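Local coordinates for protein Cas13d (uncultured Ruminococcus sp, PDB 6IV9) that binds a CRISPR RNA and, as a Cas13d effector with two HEPN domains, matures that guide and cleaves target RNA, at residues A[361-373]-A[562-574]. The protein carries 2 engineered substitutions. Residues are numbered along the deposited sequence; the frame is centred on the assembly and turned at random.
Sequences YDFIVLKSQKNLG and ELFIVKNIASMRK. With nucleotides of chain B.
The side-chain amide of Asn568 plugs the C-terminal end of helix 353-366: Asn568 ND2 donates to Val365 O (2.9 Å, 143° at the hydrogen), reaching it from above the carbonyl plane, and makes a weak bond to Leu366 O. Lys367, with positive phi, ends the helix and runs back past Asn568, its CG lying 3.6 Å from the amide carbon CG. A bend at chi4 (-56°) turns Lys367 NZ onto Ile364 O (2.6 Å) and the phosphate oxygen OP1 of U43 of chain B (2.8 Å). Were Lys367 an alanine, U43 of chain B OP1 would probably lose this ammonium partner, and one side of the Asn568 amide its aliphatic cover. Packing is tight where Leu366 and Ile565 lie side by side, pointing the same way, CD1 to CD1 3.7 Å, and helix 312-330 covers Val365, Ile569 and Met572. Within the mainly helical Cas13d effector, segments 361-366 and 562-570 run at 88° to each other, 9.1 Å apart at closest approach of their axes; Lys367, Lys370 and Lys567, with residues toward the C-terminal ends of both segments, line the path of the bound RNA. Phe564, CG anti to its backbone nitrogen, presents its ring edge to Leu366 O and Lys367 O, both in the ring plane, with Phe564 CE2 3.2 Å from Leu366 O. Past this edge, where Lys370 CB meets Phe564 CZ, the contact loosens toward exposed Asn371, whose CB barely touches Phe564 CZ. Lys370 and Lys567 cross at about a right angle; a water accepts from both NZ atoms and donates to Asn568 OD1 (2.8 Å), while each lysine also salt-bridges an RNA phosphate, which probably offsets their like charges.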
loop_
_atom_site.group_PDB
_atom_site.type_symbol
_atom_site.label_atom_id
_atom_site.label_comp_id
_atom_site.label_asym_id
_atom_site.label_seq_id
_atom_site.Cartn_x
_atom_site.Cartn_y
_atom_site.Cartn_z
ATOM N N TYR A 361 -23.508 -12.946 -1.108
ATOM C CA TYR A 361 -23.332 -11.478 -1.115
ATOM C C TYR A 361 -22.196 -11.148 -0.146
ATOM O O TYR A 361 -21.398 -10.304 -0.446
ATOM C CB TYR A 361 -24.605 -10.731 -0.717
ATOM C CG TYR A 361 -24.444 -9.236 -0.723
ATOM C CD1 TYR A 361 -24.634 -8.509 -1.876
ATOM C CD2 TYR A 361 -24.071 -8.547 0.408
ATOM C CE1 TYR A 361 -24.464 -7.143 -1.915
ATOM C CE2 TYR A 361 -23.889 -7.179 0.389
ATOM C CZ TYR A 361 -24.092 -6.470 -0.775
ATOM O OH TYR A 361 -23.935 -5.126 -0.818
ATOM N N ASP A 362 -22.168 -11.825 0.992
ATOM C CA ASP A 362 -21.100 -11.584 1.990
ATOM C C ASP A 362 -19.758 -11.951 1.366
ATOM O O ASP A 362 -18.862 -11.147 1.416
ATOM C CB ASP A 362 -21.327 -12.443 3.231
ATOM C CG ASP A 362 -20.257 -12.342 4.302
ATOM O OD1 ASP A 362 -19.098 -12.178 3.967
ATOM O OD2 ASP A 362 -20.609 -12.466 5.456
ATOM N N PHE A 363 -19.695 -13.092 0.711
ATOM C CA PHE A 363 -18.440 -13.589 0.118
ATOM C C PHE A 363 -17.898 -12.584 -0.900
ATOM O O PHE A 363 -16.711 -12.449 -0.978
ATOM C CB PHE A 363 -18.722 -14.946 -0.521
ATOM C CG PHE A 363 -17.576 -15.582 -1.255
ATOM C CD1 PHE A 363 -16.609 -16.293 -0.578
ATOM C CD2 PHE A 363 -17.484 -15.492 -2.625
ATOM C CE1 PHE A 363 -15.567 -16.886 -1.257
ATOM C CE2 PHE A 363 -16.441 -16.085 -3.302
ATOM C CZ PHE A 363 -15.484 -16.774 -2.615
ATOM N N ILE A 364 -18.756 -11.994 -1.721
ATOM C CA ILE A 364 -18.295 -11.000 -2.729
ATOM C C ILE A 364 -17.961 -9.623 -2.142
ATOM O O ILE A 364 -16.886 -9.140 -2.392
ATOM C CB ILE A 364 -19.334 -10.876 -3.857
ATOM C CG1 ILE A 364 -19.511 -12.197 -4.599
ATOM C CG2 ILE A 364 -18.983 -9.747 -4.802
ATOM C CD1 ILE A 364 -18.306 -12.621 -5.378
ATOM N N VAL A 365 -18.880 -9.044 -1.382
ATOM C CA VAL A 365 -18.756 -7.635 -0.922
ATOM C C VAL A 365 -18.105 -7.491 0.454
ATOM O O VAL A 365 -17.333 -6.567 0.615
ATOM C CB VAL A 365 -20.138 -6.964 -0.949
ATOM C CG1 VAL A 365 -20.085 -5.532 -0.487
ATOM C CG2 VAL A 365 -20.774 -7.055 -2.319
ATOM N N LEU A 366 -18.543 -8.279 1.425
ATOM C CA LEU A 366 -17.993 -8.211 2.797
ATOM C C LEU A 366 -16.696 -9.017 2.915
ATOM O O LEU A 366 -15.876 -8.653 3.738
ATOM C CB LEU A 366 -19.050 -8.694 3.792
ATOM C CG LEU A 366 -20.308 -7.839 3.894
ATOM C CD1 LEU A 366 -19.970 -6.385 4.101
ATOM C CD2 LEU A 366 -21.148 -7.971 2.661
ATOM N N LYS A 367 -16.579 -10.080 2.132
ATOM C CA LYS A 367 -15.384 -10.947 2.139
ATOM C C LYS A 367 -15.075 -11.404 3.565
ATOM O O LYS A 367 -13.949 -11.307 3.992
ATOM C CB LYS A 367 -14.223 -10.310 1.381
ATOM C CG LYS A 367 -14.485 -10.059 -0.095
ATOM C CD LYS A 367 -13.254 -10.112 -0.933
ATOM C CE LYS A 367 -13.451 -9.503 -2.297
ATOM N NZ LYS A 367 -14.566 -10.122 -3.025
ATOM N N SER A 368 -16.078 -11.991 4.219
ATOM C CA SER A 368 -15.978 -12.555 5.592
ATOM C C SER A 368 -14.987 -13.716 5.614
ATOM O O SER A 368 -14.397 -13.961 6.634
ATOM C CB SER A 368 -17.303 -12.964 6.139
ATOM O OG SER A 368 -18.048 -11.837 6.493
ATOM N N GLN A 369 -14.736 -14.325 4.460
ATOM C CA GLN A 369 -13.761 -15.438 4.322
ATOM C C GLN A 369 -12.338 -14.925 4.589
ATOM O O GLN A 369 -11.465 -15.735 4.822
ATOM C CB GLN A 369 -13.868 -16.120 2.962
ATOM C CG GLN A 369 -13.340 -15.289 1.813
ATOM C CD GLN A 369 -14.405 -14.390 1.239
ATOM O OE1 GLN A 369 -15.447 -14.194 1.832
ATOM N NE2 GLN A 369 -14.128 -13.807 0.092
ATOM N N LYS A 370 -12.155 -13.611 4.536
ATOM C CA LYS A 370 -10.828 -12.983 4.741
ATOM C C LYS A 370 -10.674 -12.511 6.186
ATOM O O LYS A 370 -9.712 -11.815 6.468
ATOM C CB LYS A 370 -10.618 -11.878 3.714
ATOM C CG LYS A 370 -10.255 -12.380 2.335
ATOM C CD LYS A 370 -10.207 -11.292 1.332
ATOM C CE LYS A 370 -9.664 -11.765 0.012
ATOM N NZ LYS A 370 -9.210 -10.644 -0.822
ATOM N N ASN A 371 -11.655 -12.832 7.020
ATOM C CA ASN A 371 -11.622 -12.500 8.461
ATOM C C ASN A 371 -11.769 -13.766 9.324
ATOM O O ASN A 371 -12.302 -13.653 10.401
ATOM C CB ASN A 371 -12.585 -11.373 8.811
ATOM C CG ASN A 371 -12.246 -10.782 10.153
ATOM O OD1 ASN A 371 -11.098 -10.808 10.558
ATOM N ND2 ASN A 371 -13.244 -10.317 10.871
ATOM N N LEU A 372 -11.374 -14.924 8.803
ATOM C CA LEU A 372 -11.466 -16.248 9.472
ATOM C C LEU A 372 -10.266 -16.544 10.390
ATOM O O LEU A 372 -10.434 -17.341 11.283
ATOM C CB LEU A 372 -11.511 -17.298 8.364
ATOM C CG LEU A 372 -12.843 -17.950 8.039
ATOM C CD1 LEU A 372 -14.014 -17.104 8.454
ATOM C CD2 LEU A 372 -12.913 -18.325 6.579
ATOM N N GLY A 373 -9.112 -15.913 10.177
ATOM C CA GLY A 373 -7.912 -16.219 10.975
ATOM C C GLY A 373 -6.995 -17.222 10.290
ATOM O O GLY A 373 -6.056 -17.672 10.889
ATOM N N GLU A 562 -15.586 -0.654 8.112
ATOM C CA GLU A 562 -15.878 0.058 6.844
ATOM C C GLU A 562 -14.682 0.024 5.892
ATOM O O GLU A 562 -14.857 -0.167 4.715
ATOM C CB GLU A 562 -16.277 1.490 7.154
ATOM C CG GLU A 562 -17.490 1.541 8.032
ATOM C CD GLU A 562 -18.111 2.906 8.197
ATOM O OE1 GLU A 562 -17.464 3.889 7.878
ATOM O OE2 GLU A 562 -19.249 2.950 8.641
ATOM N N LEU A 563 -13.491 0.211 6.431
ATOM C CA LEU A 563 -12.257 0.218 5.614
ATOM C C LEU A 563 -12.079 -1.164 4.980
ATOM O O LEU A 563 -11.595 -1.249 3.891
ATOM C CB LEU A 563 -11.097 0.608 6.518
ATOM C CG LEU A 563 -10.532 2.008 6.333
ATOM C CD1 LEU A 563 -11.471 2.988 5.693
ATOM C CD2 LEU A 563 -9.895 2.551 7.575
ATOM N N PHE A 564 -12.462 -2.216 5.685
ATOM C CA PHE A 564 -12.339 -3.578 5.119
ATOM C C PHE A 564 -13.220 -3.672 3.867
ATOM O O PHE A 564 -12.810 -4.224 2.874
ATOM C CB PHE A 564 -12.705 -4.595 6.194
ATOM C CG PHE A 564 -12.348 -6.023 5.894
ATOM C CD1 PHE A 564 -11.091 -6.511 6.167
ATOM C CD2 PHE A 564 -13.290 -6.891 5.384
ATOM C CE1 PHE A 564 -10.779 -7.833 5.915
ATOM C CE2 PHE A 564 -12.980 -8.213 5.130
ATOM C CZ PHE A 564 -11.727 -8.679 5.396
ATOM N N ILE A 565 -14.426 -3.127 3.953
ATOM C CA ILE A 565 -15.367 -3.098 2.801
ATOM C C ILE A 565 -14.801 -2.212 1.687
ATOM O O ILE A 565 -14.864 -2.593 0.558
ATOM C CB ILE A 565 -16.769 -2.666 3.250
ATOM C CG1 ILE A 565 -17.383 -3.723 4.163
ATOM C CG2 ILE A 565 -17.651 -2.387 2.056
ATOM C CD1 ILE A 565 -18.432 -3.180 5.069
ATOM N N VAL A 566 -14.204 -1.086 2.043
ATOM C CA VAL A 566 -13.608 -0.176 1.031
ATOM C C VAL A 566 -12.524 -0.937 0.269
ATOM O O VAL A 566 -12.519 -0.860 -0.922
ATOM C CB VAL A 566 -13.037 1.081 1.702
ATOM C CG1 VAL A 566 -12.082 1.826 0.801
ATOM C CG2 VAL A 566 -14.149 1.987 2.173
ATOM N N LYS A 567 -11.706 -1.715 0.965
ATOM C CA LYS A 567 -10.656 -2.493 0.278
ATOM C C LYS A 567 -11.320 -3.454 -0.713
ATOM O O LYS A 567 -10.849 -3.559 -1.817
ATOM C CB LYS A 567 -9.852 -3.269 1.319
ATOM C CG LYS A 567 -8.894 -4.321 0.798
ATOM C CD LYS A 567 -8.071 -4.970 1.879
ATOM C CE LYS A 567 -7.172 -6.065 1.361
ATOM N NZ LYS A 567 -7.934 -7.217 0.844
ATOM N N ASN A 568 -12.402 -4.107 -0.310
ATOM C CA ASN A 568 -13.074 -5.076 -1.208
ATOM C C ASN A 568 -13.629 -4.379 -2.459
ATOM O O ASN A 568 -13.382 -4.837 -3.536
ATOM C CB ASN A 568 -14.201 -5.813 -0.476
ATOM C CG ASN A 568 -13.740 -6.593 0.737
ATOM O OD1 ASN A 568 -12.622 -7.050 0.799
ATOM N ND2 ASN A 568 -14.609 -6.755 1.711
ATOM N N ILE A 569 -14.395 -3.318 -2.287
ATOM C CA ILE A 569 -15.015 -2.613 -3.445
ATOM C C ILE A 569 -13.990 -1.837 -4.276
ATOM O O ILE A 569 -14.169 -1.758 -5.453
ATOM C CB ILE A 569 -16.245 -1.794 -3.037
ATOM C CG1 ILE A 569 -15.865 -0.565 -2.219
ATOM C CG2 ILE A 569 -17.233 -2.685 -2.314
ATOM C CD1 ILE A 569 -17.018 0.295 -1.855
ATOM N N ALA A 570 -12.988 -1.245 -3.638
ATOM C CA ALA A 570 -11.942 -0.506 -4.379
ATOM C C ALA A 570 -11.121 -1.454 -5.260
ATOM O O ALA A 570 -10.584 -1.007 -6.237
ATOM C CB ALA A 570 -11.072 0.286 -3.449
ATOM N N SER A 571 -10.985 -2.704 -4.839
ATOM C CA SER A 571 -10.179 -3.734 -5.534
ATOM C C SER A 571 -10.894 -4.260 -6.777
ATOM O O SER A 571 -10.280 -4.942 -7.551
ATOM C CB SER A 571 -9.799 -4.839 -4.592
ATOM O OG SER A 571 -8.959 -4.355 -3.570
ATOM N N MET A 572 -12.182 -3.989 -6.896
ATOM C CA MET A 572 -12.964 -4.478 -8.049
ATOM C C MET A 572 -12.635 -3.684 -9.304
ATOM O O MET A 572 -12.357 -2.520 -9.213
ATOM C CB MET A 572 -14.461 -4.405 -7.762
ATOM C CG MET A 572 -14.887 -5.390 -6.721
ATOM S SD MET A 572 -16.590 -5.221 -6.241
ATOM C CE MET A 572 -16.718 -6.485 -4.988
ATOM N N ARG A 573 -12.713 -4.360 -10.434
ATOM C CA ARG A 573 -12.440 -3.772 -11.756
ATOM C C ARG A 573 -13.449 -2.660 -12.042
ATOM O O ARG A 573 -14.616 -2.854 -11.807
ATOM C CB ARG A 573 -12.668 -4.888 -12.773
ATOM C CG ARG A 573 -12.100 -4.622 -14.151
ATOM C CD ARG A 573 -12.278 -5.884 -14.970
ATOM N NE ARG A 573 -11.912 -5.622 -16.343
ATOM C CZ ARG A 573 -11.392 -6.510 -17.172
ATOM N NH1 ARG A 573 -11.021 -6.139 -18.383
ATOM N NH2 ARG A 573 -11.252 -7.762 -16.789
ATOM N N LYS A 574 -12.965 -1.511 -12.481
ATOM C CA LYS A 574 -13.867 -0.411 -12.889
ATOM C C LYS A 574 -14.141 -0.565 -14.387
ATOM O O LYS A 574 -13.384 -1.241 -15.065
ATOM C CB LYS A 574 -13.274 0.954 -12.525
ATOM C CG LYS A 574 -13.571 1.446 -11.114
ATOM C CD LYS A 574 -12.974 2.801 -10.768
ATOM C CE LYS A 574 -12.370 2.894 -9.380
ATOM N NZ LYS A 574 -13.138 2.125 -8.377
ATOM P P A B 42 -9.091 -11.597 -7.032
ATOM O OP1 A B 42 -9.561 -11.781 -5.646
ATOM O OP2 A B 42 -9.146 -12.672 -8.063
ATOM O "O5'" A B 42 -9.967 -10.481 -7.738
ATOM C "C5'" A B 42 -10.102 -9.219 -7.115
ATOM C "C4'" A B 42 -10.898 -8.377 -8.045
ATOM O "O4'" A B 42 -10.011 -8.027 -9.131
ATOM C "C3'" A B 42 -12.097 -9.072 -8.686
ATOM O "O3'" A B 42 -13.295 -8.719 -7.967
ATOM C "C2'" A B 42 -12.168 -8.429 -10.069
ATOM O "O2'" A B 42 -12.903 -7.251 -10.281
ATOM C "C1'" A B 42 -10.730 -7.967 -10.317
ATOM N N9 A B 42 -10.109 -8.852 -11.287
ATOM C C8 A B 42 -9.999 -10.221 -11.288
ATOM N N7 A B 42 -9.448 -10.703 -12.374
ATOM C C5 A B 42 -9.196 -9.576 -13.145
ATOM C C6 A B 42 -8.599 -9.407 -14.402
ATOM N N6 A B 42 -8.150 -10.423 -15.144
ATOM N N1 A B 42 -8.468 -8.143 -14.874
ATOM C C2 A B 42 -8.918 -7.125 -14.125
ATOM N N3 A B 42 -9.489 -7.159 -12.921
ATOM C C4 A B 42 -9.610 -8.431 -12.491
ATOM P P U B 43 -13.968 -9.665 -6.925
ATOM O OP1 U B 43 -13.690 -9.128 -5.542
ATOM O OP2 U B 43 -13.669 -11.064 -7.221
ATOM O "O5'" U B 43 -15.513 -9.360 -7.132
ATOM C "C5'" U B 43 -16.154 -9.604 -8.391
ATOM C "C4'" U B 43 -17.654 -9.644 -8.201
ATOM O "O4'" U B 43 -18.044 -8.302 -7.853
ATOM C "C3'" U B 43 -18.475 -9.966 -9.462
ATOM O "O3'" U B 43 -18.610 -11.378 -9.491
ATOM C "C2'" U B 43 -19.784 -9.210 -9.190
ATOM O "O2'" U B 43 -20.463 -9.952 -8.202
ATOM C "C1'" U B 43 -19.263 -7.939 -8.505
ATOM N N1 U B 43 -18.996 -6.828 -9.430
ATOM C C2 U B 43 -20.068 -6.216 -10.033
ATOM O O2 U B 43 -21.219 -6.518 -9.798
ATOM N N3 U B 43 -19.744 -5.226 -10.917
ATOM C C4 U B 43 -18.490 -4.790 -11.255
ATOM O O4 U B 43 -18.370 -3.874 -12.066
ATOM C C5 U B 43 -17.428 -5.468 -10.591
ATOM C C6 U B 43 -17.707 -6.442 -9.725
ATOM P P C B 33 -5.508 -14.305 4.965
ATOM O OP1 C B 33 -6.538 -14.963 4.133
ATOM O OP2 C B 33 -4.056 -14.549 4.784
ATOM O "O5'" C B 33 -5.680 -12.726 4.824
ATOM C "C5'" C B 33 -6.970 -12.109 4.965
ATOM C "C4'" C B 33 -6.863 -10.625 4.990
ATOM O "O4'" C B 33 -6.248 -10.210 6.233
ATOM C "C3'" C B 33 -5.973 -9.995 3.931
ATOM O "O3'" C B 33 -6.666 -9.862 2.706
ATOM C "C2'" C B 33 -5.676 -8.654 4.557
ATOM O "O2'" C B 33 -6.782 -7.768 4.528
ATOM C "C1'" C B 33 -5.430 -9.074 6.000
ATOM N N1 C B 33 -4.009 -9.406 6.255
ATOM C C2 C B 33 -3.140 -8.342 6.506
ATOM O O2 C B 33 -3.582 -7.184 6.445
ATOM N N3 C B 33 -1.842 -8.601 6.765
ATOM C C4 C B 33 -1.392 -9.858 6.740
ATOM N N4 C B 33 -0.119 -10.069 7.051
ATOM C C5 C B 33 -2.260 -10.965 6.525
ATOM C C6 C B 33 -3.555 -10.695 6.310
HETATM O O HOH W 1 -10.396 -7.802 -0.639
#